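Local coordinates for protein 2-hydroxychromene-2-carboxylate isomerase (Pseudomonas putida, PDB 2IMF) that catalyses the reversible, glutathione-dependent isomerization of 2-hydroxychromene-2-carboxylate to trans-O-hydroxybenzylidenepyruvate in the bacterial breakdown of naphthalene, at residues A36-L39 against A40-K43. Sequence-based numbering, arbitrary orientation.
Sequences AIDL and ARVK. With TOM (4-(2-methoxyphenyl)-2-oxobut-3-enoic acid), chain F.
Asp38 is the N-cap of helix 39-46, and its OD1 lies over the first turn, 2.9 Å from Ala40 N and 3.4 Å from Arg41 N. Both capping bonds are weak: the bond from Ala40 N is bent, with an N-H...OD1 angle of 130°, and the one from Arg41 N is long. CG stands anti to the backbone N (chi1 -171°), which turns the carboxylate back over these amides. OD2, the other oxygen, makes a salt bridge to Arg41 NE at 3.5 Å, with carboxylate and guanidinium planes 38° apart. The helical bonds proper start with Val42 N to Asp38 O (3.0 Å) and Lys43 N to Leu39 O (2.9 Å).

On the buried side, Leu39 sets CD1 against Val42 CG2 (3.9 Å) and CG against Lys43 CD, while CD2 faces the ligand carboxylate, 3.8 Å from TOM O10. The Lys43 chain, bent at chi3, runs past Leu39 and brings NZ to 2.6 Å from TOM O11, a hydrogen bond that fits its experimentally established role in substrate binding. A methionine in its place would probably leave this carboxylate oxygen without its cationic donor. Arg54 NE also hydrogen-bonds the ligand.

Glutathione also touches Leu39, so one helix start serves both pockets of this kappa-class, thioredoxin-like enzyme. The turn leads out of strand 31-36, at the edge of the sheet, into helix 39-46; Asp8 OD2 accepts from Leu39 N, and helix 147-162 packs on Ile37, Asp38 and Arg41.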
ATOM      1  N   ALA A  36      14.298  11.259  11.064  1.00 14.24           N
ATOM      2  CA  ALA A  36      14.949   9.981  10.674  1.00 14.09           C
ATOM      3  C   ALA A  36      14.789   8.998  11.807  1.00 13.14           C
ATOM      4  O   ALA A  36      15.177   9.300  12.956  1.00 14.50           O
ATOM      5  CB  ALA A  36      16.434  10.173  10.351  1.00 15.58           C
ATOM      6  N   ILE A  37      14.186   7.830  11.519  1.00 12.36           N
ATOM      7  CA  ILE A  37      13.910   6.862  12.587  1.00 13.99           C
ATOM      8  C   ILE A  37      14.258   5.455  12.166  1.00 14.86           C
ATOM      9  O   ILE A  37      14.447   5.166  10.989  1.00 13.88           O
ATOM     10  CB  ILE A  37      12.400   6.829  13.041  1.00 13.45           C
ATOM     11  CG1 ILE A  37      11.481   6.551  11.812  1.00 13.41           C
ATOM     12  CG2 ILE A  37      12.014   8.216  13.575  1.00 14.44           C
ATOM     13  CD1 ILE A  37       9.990   6.302  12.230  1.00 14.00           C
ATOM     14  N   ASP A  38      14.347   4.580  13.140  1.00 13.58           N
ATOM     15  CA  ASP A  38      14.755   3.197  12.905  1.00 14.14           C
ATOM     16  C   ASP A  38      13.563   2.307  12.601  1.00 14.81           C
ATOM     17  O   ASP A  38      12.853   1.851  13.551  1.00 14.03           O
ATOM     18  CB  ASP A  38      15.528   2.686  14.127  1.00 14.97           C
ATOM     19  CG  ASP A  38      16.173   1.336  13.901  1.00 17.82           C
ATOM     20  OD1 ASP A  38      15.865   0.596  12.989  1.00 19.28           O
ATOM     21  OD2 ASP A  38      16.991   0.913  14.767  1.00 29.23           O
ATOM     22  N   LEU A  39      13.363   1.983  11.317  1.00 14.66           N
ATOM     23  CA  LEU A  39      12.212   1.144  10.975  1.00 14.99           C
ATOM     24  C   LEU A  39      12.215  -0.179  11.744  1.00 14.60           C
ATOM     25  O   LEU A  39      11.174  -0.680  12.147  1.00 14.92           O
ATOM     26  CB  LEU A  39      12.212   0.839   9.479  1.00 15.26           C
ATOM     27  CG  LEU A  39      11.077  -0.092   9.007  1.00 14.57           C
ATOM     28  CD1 LEU A  39       9.709   0.491   9.324  1.00 16.58           C
ATOM     29  CD2 LEU A  39      11.256  -0.417   7.548  1.00 16.54           C
ATOM     30  N   ALA A  40      13.442  -0.702  11.931  1.00 16.81           N
ATOM     31  CA  ALA A  40      13.474  -2.047  12.509  1.00 19.32           C
ATOM     32  C   ALA A  40      12.945  -1.976  13.887  1.00 19.87           C
ATOM     33  O   ALA A  40      12.199  -2.852  14.370  1.00 22.07           O
ATOM     34  CB  ALA A  40      14.904  -2.621  12.564  1.00 21.69           C
ATOM     35  N   ARG A  41      13.303  -0.933  14.610  1.00 20.34           N
ATOM     36  CA  ARG A  41      12.808  -0.784  15.949  1.00 20.65           C
ATOM     37  C   ARG A  41      11.301  -0.518  16.004  1.00 21.15           C
ATOM     38  O   ARG A  41      10.570  -1.024  16.863  1.00 21.61           O
ATOM     39  CB  ARG A  41      13.537   0.359  16.653  1.00 23.00           C
ATOM     40  CG  ARG A  41      14.469  -0.042  17.727  1.00 30.26           C
ATOM     41  CD  ARG A  41      15.297   1.210  18.033  1.00 34.63           C
ATOM     42  NE  ARG A  41      16.691   0.878  18.292  1.00 41.35           N
ATOM     43  CZ  ARG A  41      17.308   1.176  19.428  1.00 43.99           C
ATOM     44  NH1 ARG A  41      16.637   1.829  20.370  1.00 43.10           N
ATOM     45  NH2 ARG A  41      18.587   0.837  19.610  1.00 45.28           N
ATOM     46  N   VAL A  42      10.773   0.333  15.110  1.00 20.50           N
ATOM     47  CA  VAL A  42       9.346   0.544  15.144  1.00 20.05           C
ATOM     48  C   VAL A  42       8.511  -0.703  14.835  1.00 17.78           C
ATOM     49  O   VAL A  42       7.405  -0.843  15.367  1.00 20.10           O
ATOM     50  CB  VAL A  42       8.827   1.805  14.307  1.00 21.49           C
ATOM     51  CG1 VAL A  42       9.756   3.018  14.441  1.00 21.31           C
ATOM     52  CG2 VAL A  42       8.530   1.551  12.902  1.00 25.03           C
ATOM     53  N   LYS A  43       9.042  -1.551  13.934  1.00 17.34           N
ATOM     54  CA  LYS A  43       8.331  -2.782  13.610  1.00 18.81           C
ATOM     55  C   LYS A  43       8.308  -3.702  14.803  1.00 20.41           C
ATOM     56  O   LYS A  43       7.240  -4.267  15.114  1.00 21.54           O
ATOM     57  CB  LYS A  43       9.009  -3.505  12.483  1.00 16.85           C
ATOM     58  CG  LYS A  43       8.727  -2.837  11.120  1.00 16.92           C
ATOM     59  CD  LYS A  43       9.576  -3.530  10.046  1.00 19.96           C
ATOM     60  CE  LYS A  43       9.063  -4.881   9.680  1.00 28.98           C
ATOM     61  NZ  LYS A  43      10.079  -5.509   8.687  1.00 28.65           N
TER
HETATM   62  O8  TOM F 305      10.638  -4.664   3.541  1.00 38.92           O
HETATM   63  C9  TOM F 305      10.880  -3.756   4.328  1.00 39.00           C
HETATM   64  C10 TOM F 305      11.218  -3.950   5.715  1.00 39.18           C
HETATM   65  O11 TOM F 305      10.256  -4.253   6.461  1.00 40.54           O
HETATM   66  O10 TOM F 305      12.382  -3.725   6.106  1.00 45.15           O
HETATM   67  C8  TOM F 305      10.763  -2.308   3.967  1.00 33.61           C
HETATM   68  C7  TOM F 305      10.396  -1.834   2.799  1.00 25.71           C
HETATM   69  C1  TOM F 305      11.033  -2.213   1.477  1.00 24.42           C
HETATM   70  C6  TOM F 305      10.144  -2.417   0.441  1.00 21.40           C
HETATM   71  C5  TOM F 305      10.625  -2.794  -0.808  1.00 23.45           C
HETATM   72  C4  TOM F 305      12.015  -2.888  -0.996  1.00 23.76           C
HETATM   73  C3  TOM F 305      12.913  -2.672   0.027  1.00 20.58           C
HETATM   74  C2  TOM F 305      12.389  -2.318   1.284  1.00 25.16           C
HETATM   75  O2  TOM F 305      13.178  -2.057   2.351  1.00 25.60           O
HETATM   76  C11 TOM F 305      14.554  -1.904   1.998  1.00 29.17           C